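Side-chain contacts in Bse634I restriction endonuclease (Geobacillus stearothermophilus, PDB 1KNV), which probably cuts double-stranded DNA as a metal-dependent type II restriction endonuclease of the PD-(D/E)XK clan: residues 209-212 / 213-217; 248-251 / 252-255. All coordinates share one frame; numbering follows the deposited sequence.

Interaction 1 of 2, residues 209-212 / 213-217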
ATOM      1  N   LEU B 209     -21.584 -13.770   7.474  1.00 18.77           N
ATOM      2  CA  LEU B 209     -21.499 -13.231   6.126  1.00 18.03           C
ATOM      3  C   LEU B 209     -20.441 -12.152   6.113  1.00 18.39           C
ATOM      4  O   LEU B 209     -19.571 -12.139   5.253  1.00 19.29           O
ATOM      5  CB  LEU B 209     -22.829 -12.624   5.694  1.00 17.69           C
ATOM      6  CG  LEU B 209     -23.931 -13.643   5.434  1.00 17.79           C
ATOM      7  CD1 LEU B 209     -25.215 -12.935   5.067  1.00 17.80           C
ATOM      8  CD2 LEU B 209     -23.489 -14.569   4.319  1.00 18.31           C
ATOM      9  N   VAL B 210     -20.513 -11.250   7.085  1.00 19.11           N
ATOM     10  CA  VAL B 210     -19.565 -10.146   7.174  1.00 17.86           C
ATOM     11  C   VAL B 210     -18.112 -10.605   7.273  1.00 16.71           C
ATOM     12  O   VAL B 210     -17.250 -10.115   6.554  1.00 16.01           O
ATOM     13  CB  VAL B 210     -19.898  -9.223   8.382  1.00 18.19           C
ATOM     14  CG1 VAL B 210     -18.801  -8.220   8.583  1.00 18.12           C
ATOM     15  CG2 VAL B 210     -21.217  -8.492   8.141  1.00 16.87           C
ATOM     16  N   HIS B 211     -17.837 -11.558   8.152  1.00 17.39           N
ATOM     17  CA  HIS B 211     -16.466 -12.015   8.319  1.00 16.65           C
ATOM     18  C   HIS B 211     -15.963 -12.770   7.106  1.00 16.52           C
ATOM     19  O   HIS B 211     -14.827 -12.590   6.682  1.00 15.96           O
ATOM     20  CB  HIS B 211     -16.333 -12.904   9.549  1.00 17.01           C
ATOM     21  CG  HIS B 211     -14.927 -13.339   9.810  1.00 18.45           C
ATOM     22  ND1 HIS B 211     -13.901 -12.441  10.011  1.00 17.74           N
ATOM     23  CD2 HIS B 211     -14.363 -14.571   9.844  1.00 17.33           C
ATOM     24  CE1 HIS B 211     -12.765 -13.102  10.152  1.00 18.70           C
ATOM     25  NE2 HIS B 211     -13.018 -14.396  10.055  1.00 16.92           N
ATOM     26  N   GLU B 212     -16.813 -13.624   6.553  1.00 17.32           N
ATOM     27  CA  GLU B 212     -16.442 -14.406   5.386  1.00 17.67           C
ATOM     28  C   GLU B 212     -16.127 -13.482   4.209  1.00 15.95           C
ATOM     29  O   GLU B 212     -15.177 -13.717   3.465  1.00 16.22           O
ATOM     30  CB  GLU B 212     -17.557 -15.399   5.039  1.00 19.02           C
ATOM     31  CG  GLU B 212     -17.324 -16.139   3.738  1.00 23.75           C
ATOM     32  CD  GLU B 212     -18.069 -17.458   3.656  1.00 25.89           C
ATOM     33  OE1 GLU B 212     -17.542 -18.470   4.168  1.00 28.02           O
ATOM     34  OE2 GLU B 212     -19.179 -17.490   3.086  1.00 26.88           O
ATOM     35  N   GLY B 213     -16.910 -12.422   4.054  1.00 14.59           N
ATOM     36  CA  GLY B 213     -16.651 -11.483   2.976  1.00 12.90           C
ATOM     37  C   GLY B 213     -15.298 -10.816   3.156  1.00 14.10           C
ATOM     38  O   GLY B 213     -14.570 -10.606   2.190  1.00 16.61           O
ATOM     39  N   ASN B 214     -14.948 -10.475   4.390  1.00 14.83           N
ATOM     40  CA  ASN B 214     -13.657  -9.843   4.661  1.00 15.09           C
ATOM     41  C   ASN B 214     -12.503 -10.785   4.399  1.00 14.66           C
ATOM     42  O   ASN B 214     -11.492 -10.381   3.829  1.00 14.05           O
ATOM     43  CB  ASN B 214     -13.588  -9.362   6.106  1.00 13.90           C
ATOM     44  CG  ASN B 214     -14.117  -7.966   6.260  1.00 14.73           C
ATOM     45  OD1 ASN B 214     -13.528  -7.016   5.737  1.00 15.44           O
ATOM     46  ND2 ASN B 214     -15.238  -7.824   6.965  1.00 14.13           N
ATOM     47  N   ILE B 215     -12.667 -12.041   4.820  1.00 16.18           N
ATOM     48  CA  ILE B 215     -11.643 -13.078   4.649  1.00 17.21           C
ATOM     49  C   ILE B 215     -11.359 -13.382   3.180  1.00 17.55           C
ATOM     50  O   ILE B 215     -10.196 -13.392   2.750  1.00 16.61           O
ATOM     51  CB  ILE B 215     -12.052 -14.399   5.360  1.00 16.47           C
ATOM     52  CG1 ILE B 215     -11.908 -14.239   6.868  1.00 15.68           C
ATOM     53  CG2 ILE B 215     -11.166 -15.551   4.900  1.00 16.53           C
ATOM     54  CD1 ILE B 215     -10.456 -14.090   7.306  1.00 17.26           C
ATOM     55  N   LEU B 216     -12.418 -13.624   2.413  1.00 15.66           N
ATOM     56  CA  LEU B 216     -12.261 -13.942   1.006  1.00 17.36           C
ATOM     57  C   LEU B 216     -11.829 -12.749   0.148  1.00 18.49           C
ATOM     58  O   LEU B 216     -10.940 -12.874  -0.695  1.00 19.95           O
ATOM     59  CB  LEU B 216     -13.559 -14.546   0.467  1.00 18.29           C
ATOM     60  CG  LEU B 216     -13.934 -15.887   1.107  1.00 19.74           C
ATOM     61  CD1 LEU B 216     -15.299 -16.318   0.619  1.00 19.39           C
ATOM     62  CD2 LEU B 216     -12.875 -16.939   0.765  1.00 20.77           C
ATOM     63  N   LYS B 217     -12.453 -11.594   0.349  1.00 17.20           N
ATOM     64  CA  LYS B 217     -12.082 -10.422  -0.433  1.00 17.24           C
ATOM     65  C   LYS B 217     -10.641  -9.975  -0.176  1.00 16.08           C
ATOM     66  O   LYS B 217      -9.943  -9.561  -1.101  1.00 15.37           O
ATOM     67  CB  LYS B 217     -13.036  -9.259  -0.160  1.00 17.01           C
ATOM     68  CG  LYS B 217     -14.371  -9.383  -0.853  1.00 18.08           C
ATOM     69  CD  LYS B 217     -15.121  -8.066  -0.756  1.00 18.70           C
ATOM     70  CE  LYS B 217     -16.314  -8.071  -1.664  1.00 18.78           C
ATOM     71  NZ  LYS B 217     -16.863  -6.704  -1.816  1.00 20.09           N
TER
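The carbonyl oxygen of Val-210 is gripped twice by Asn-214: its backbone N donates from 3.2 Å, and its amide ND2 adds a weak, bent bond at 3.1 Å. The Asn-214 side chain lies beside that of Val-210, pointing the same way, which brings ND2 to the carbonyl, while OD1 at the other end of the amide accepts from the backbone N of Thr-257. Asparagine suits this place because one flat group can donate to its own helix and accept from a neighbouring loop.

One residue on, the imidazole of His-211 lies over Ile-215. CG1 of Ile-215 sits 3.7 Å from the ring centroid, 26° off the ring normal, a CH-pi contact displaced toward the rim, where NE2 is the nearest ring atom at 3.4 Å. CG of His-211 is anti to the backbone N (chi1 -177°), beside the carbonyl carbon, and the ring reaches Ile-215 one turn on. With an alanine in its place the ring would be gone, and CG1 of Ile-215 would probably lose its cover and Val-210 of the second subunit its packing partner.

Glu-212 and Leu-216 run side by side, and CD1 of Leu-216 touches the aliphatic CG of Glu-212 at 3.7 Å. The glutamate carboxylate reaches past this hydrocarbon to the hydroxyls of Tyr-236 and Ser-143, which bond to OE2 and OE1 and probably restrict its rotation. Its side chain comes within about 5 Å of that of Asp-146, which binds calcium in a structure of this protein, although this chain holds none. In the backbone, Leu-216 N bonds to Glu-212 O at 3.0 Å, almost straight at 173°. These i to i+4 pairings belong to the crossover helix of a beta-alpha-beta unit, between strands 191-198 and 235-240.

Interaction 2 of 2, residues 248-251 / 252-255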
ATOM      1  N   ASP B 248     -30.910  -5.065   8.966  1.00 35.01           N
ATOM      2  CA  ASP B 248     -29.883  -5.995   8.525  1.00 34.03           C
ATOM      3  C   ASP B 248     -29.208  -5.492   7.262  1.00 32.54           C
ATOM      4  O   ASP B 248     -28.001  -5.615   7.108  1.00 32.68           O
ATOM      5  CB  ASP B 248     -30.474  -7.379   8.276  1.00 34.64           C
ATOM      6  CG  ASP B 248     -30.877  -8.070   9.558  1.00 35.48           C
ATOM      7  OD1 ASP B 248     -30.150  -7.916  10.567  1.00 35.03           O
ATOM      8  OD2 ASP B 248     -31.911  -8.776   9.551  1.00 37.42           O
ATOM      9  N   ASP B 249     -29.983  -4.925   6.353  1.00 31.16           N
ATOM     10  CA  ASP B 249     -29.396  -4.411   5.137  1.00 32.20           C
ATOM     11  C   ASP B 249     -28.399  -3.306   5.483  1.00 32.65           C
ATOM     12  O   ASP B 249     -27.312  -3.232   4.911  1.00 33.99           O
ATOM     13  CB  ASP B 249     -30.468  -3.856   4.220  1.00 32.80           C
ATOM     14  CG  ASP B 249     -29.950  -3.609   2.831  1.00 34.25           C
ATOM     15  OD1 ASP B 249     -29.873  -4.580   2.043  1.00 33.98           O
ATOM     16  OD2 ASP B 249     -29.599  -2.443   2.541  1.00 36.30           O
ATOM     17  N   ASP B 250     -28.778  -2.440   6.417  1.00 31.80           N
ATOM     18  CA  ASP B 250     -27.902  -1.355   6.854  1.00 30.80           C
ATOM     19  C   ASP B 250     -26.588  -1.929   7.367  1.00 28.32           C
ATOM     20  O   ASP B 250     -25.505  -1.495   6.969  1.00 28.60           O
ATOM     21  CB  ASP B 250     -28.564  -0.554   7.985  1.00 32.46           C
ATOM     22  CG  ASP B 250     -29.626   0.419   7.488  1.00 34.84           C
ATOM     23  OD1 ASP B 250     -30.337   0.993   8.352  1.00 36.04           O
ATOM     24  OD2 ASP B 250     -29.749   0.615   6.253  1.00 35.84           O
ATOM     25  N   ALA B 251     -26.706  -2.903   8.265  1.00 26.47           N
ATOM     26  CA  ALA B 251     -25.556  -3.552   8.866  1.00 25.89           C
ATOM     27  C   ALA B 251     -24.671  -4.243   7.844  1.00 25.73           C
ATOM     28  O   ALA B 251     -23.462  -4.289   8.021  1.00 25.36           O
ATOM     29  CB  ALA B 251     -26.020  -4.554   9.908  1.00 25.73           C
ATOM     30  N   LEU B 252     -25.269  -4.758   6.777  1.00 25.75           N
ATOM     31  CA  LEU B 252     -24.516  -5.462   5.746  1.00 25.32           C
ATOM     32  C   LEU B 252     -23.890  -4.472   4.752  1.00 25.40           C
ATOM     33  O   LEU B 252     -23.551  -4.827   3.622  1.00 25.60           O
ATOM     34  CB  LEU B 252     -25.415  -6.448   5.016  1.00 25.49           C
ATOM     35  CG  LEU B 252     -25.864  -7.674   5.805  1.00 25.76           C
ATOM     36  CD1 LEU B 252     -26.790  -8.529   4.958  1.00 27.56           C
ATOM     37  CD2 LEU B 252     -24.628  -8.435   6.206  1.00 25.66           C
ATOM     38  N   GLN B 253     -23.718  -3.224   5.195  1.00 25.47           N
ATOM     39  CA  GLN B 253     -23.102  -2.168   4.379  1.00 24.62           C
ATOM     40  C   GLN B 253     -21.706  -1.886   4.922  1.00 22.61           C
ATOM     41  O   GLN B 253     -20.958  -1.090   4.368  1.00 21.58           O
ATOM     42  CB  GLN B 253     -23.923  -0.880   4.407  1.00 27.15           C
ATOM     43  CG  GLN B 253     -25.127  -0.885   3.495  1.00 30.82           C
ATOM     44  CD  GLN B 253     -25.890   0.422   3.556  1.00 32.51           C
ATOM     45  OE1 GLN B 253     -25.341   1.486   3.852  1.00 33.54           O
ATOM     46  NE2 GLN B 253     -27.181   0.354   3.260  1.00 34.22           N
ATOM     47  N   THR B 254     -21.360  -2.574   6.005  1.00 22.07           N
ATOM     48  CA  THR B 254     -20.064  -2.446   6.657  1.00 21.57           C
ATOM     49  C   THR B 254     -18.929  -2.593   5.623  1.00 21.08           C
ATOM     50  O   THR B 254     -18.944  -3.494   4.781  1.00 20.08           O
ATOM     51  CB  THR B 254     -19.939  -3.511   7.784  1.00 20.87           C
ATOM     52  OG1 THR B 254     -18.665  -3.408   8.420  1.00 22.72           O
ATOM     53  CG2 THR B 254     -20.092  -4.900   7.225  1.00 20.99           C
ATOM     54  N   ALA B 255     -17.964  -1.679   5.689  1.00 18.84           N
ATOM     55  CA  ALA B 255     -16.824  -1.661   4.780  1.00 16.62           C
ATOM     56  C   ALA B 255     -15.809  -2.791   4.999  1.00 15.46           C
ATOM     57  O   ALA B 255     -15.474  -3.132   6.130  1.00 16.89           O
ATOM     58  CB  ALA B 255     -16.122  -0.324   4.893  1.00 15.29           C
TER
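The C-terminal end of the short helix 246-251 unwinds here into the loop that leads toward strand 273-276, and Leu-252 is the first residue to leave helical backbone angles. Leu-252 N still bonds to Asp-248 O at 2.9 Å, in the i to i+4 manner, and makes a weak second bond to Asp-249 O. The next two amides reach back only three residues, both weakly: Gln-253 N to Asp-250 O at 3.1 Å and Thr-254 N to Ala-251 O at 3.4 Å. The change from i to i+4 toward i to i+3 bonding marks the end of the helix.

Leucine suits the exit because its hydrophobic branches pack against Leu-201 and Ile-274, while CG rests 3.2 Å from Asp-248 O. The Asp-248 carboxylate points elsewhere, to a salt bridge with Arg-206 on helix 203-227, and so ties the short helix to the long one. The small methyl of Ala-251 also packs against Arg-206. Beyond the exit, Gln-253 packs on Arg-139 of the second subunit.

Gln-253 turns its chain back over the last turn: CG is anti to the carbonyl carbon (chi1 -79°), and it lies 3.5 Å from Asp-249 O. Past CG the extended chain brings the amide near two carboxylates, its plane turned 82° from that of Asp-249 and 78° from that of Asp-250, with NE2 approaching OD2 of Asp-249 to 3.8 Å and OD2 of Asp-250 to 4.0 Å.

Overall arrangement
Interaction 1 comes first along the chain, on helix 203-227; interaction 2 follows after strand 235-240, where helix 246-251 passes into a loop. Their centres are about 13 Å apart, on the same side of the chain's centre, and they touch through Val-210: its CG1 lies 3.8 Å from CG2 of Thr-254, and its CG2 lies 3.9 Å from CD2 of Leu-252. The helix exit thus packs against the crossover helix of the mixed sheet. Both contacts also meet the second subunit, so this layer forms part of the subunit interface, while Glu-212 in interaction 1 reaches toward strand 235-240 and the neighbourhood of the calcium-binding Asp-146.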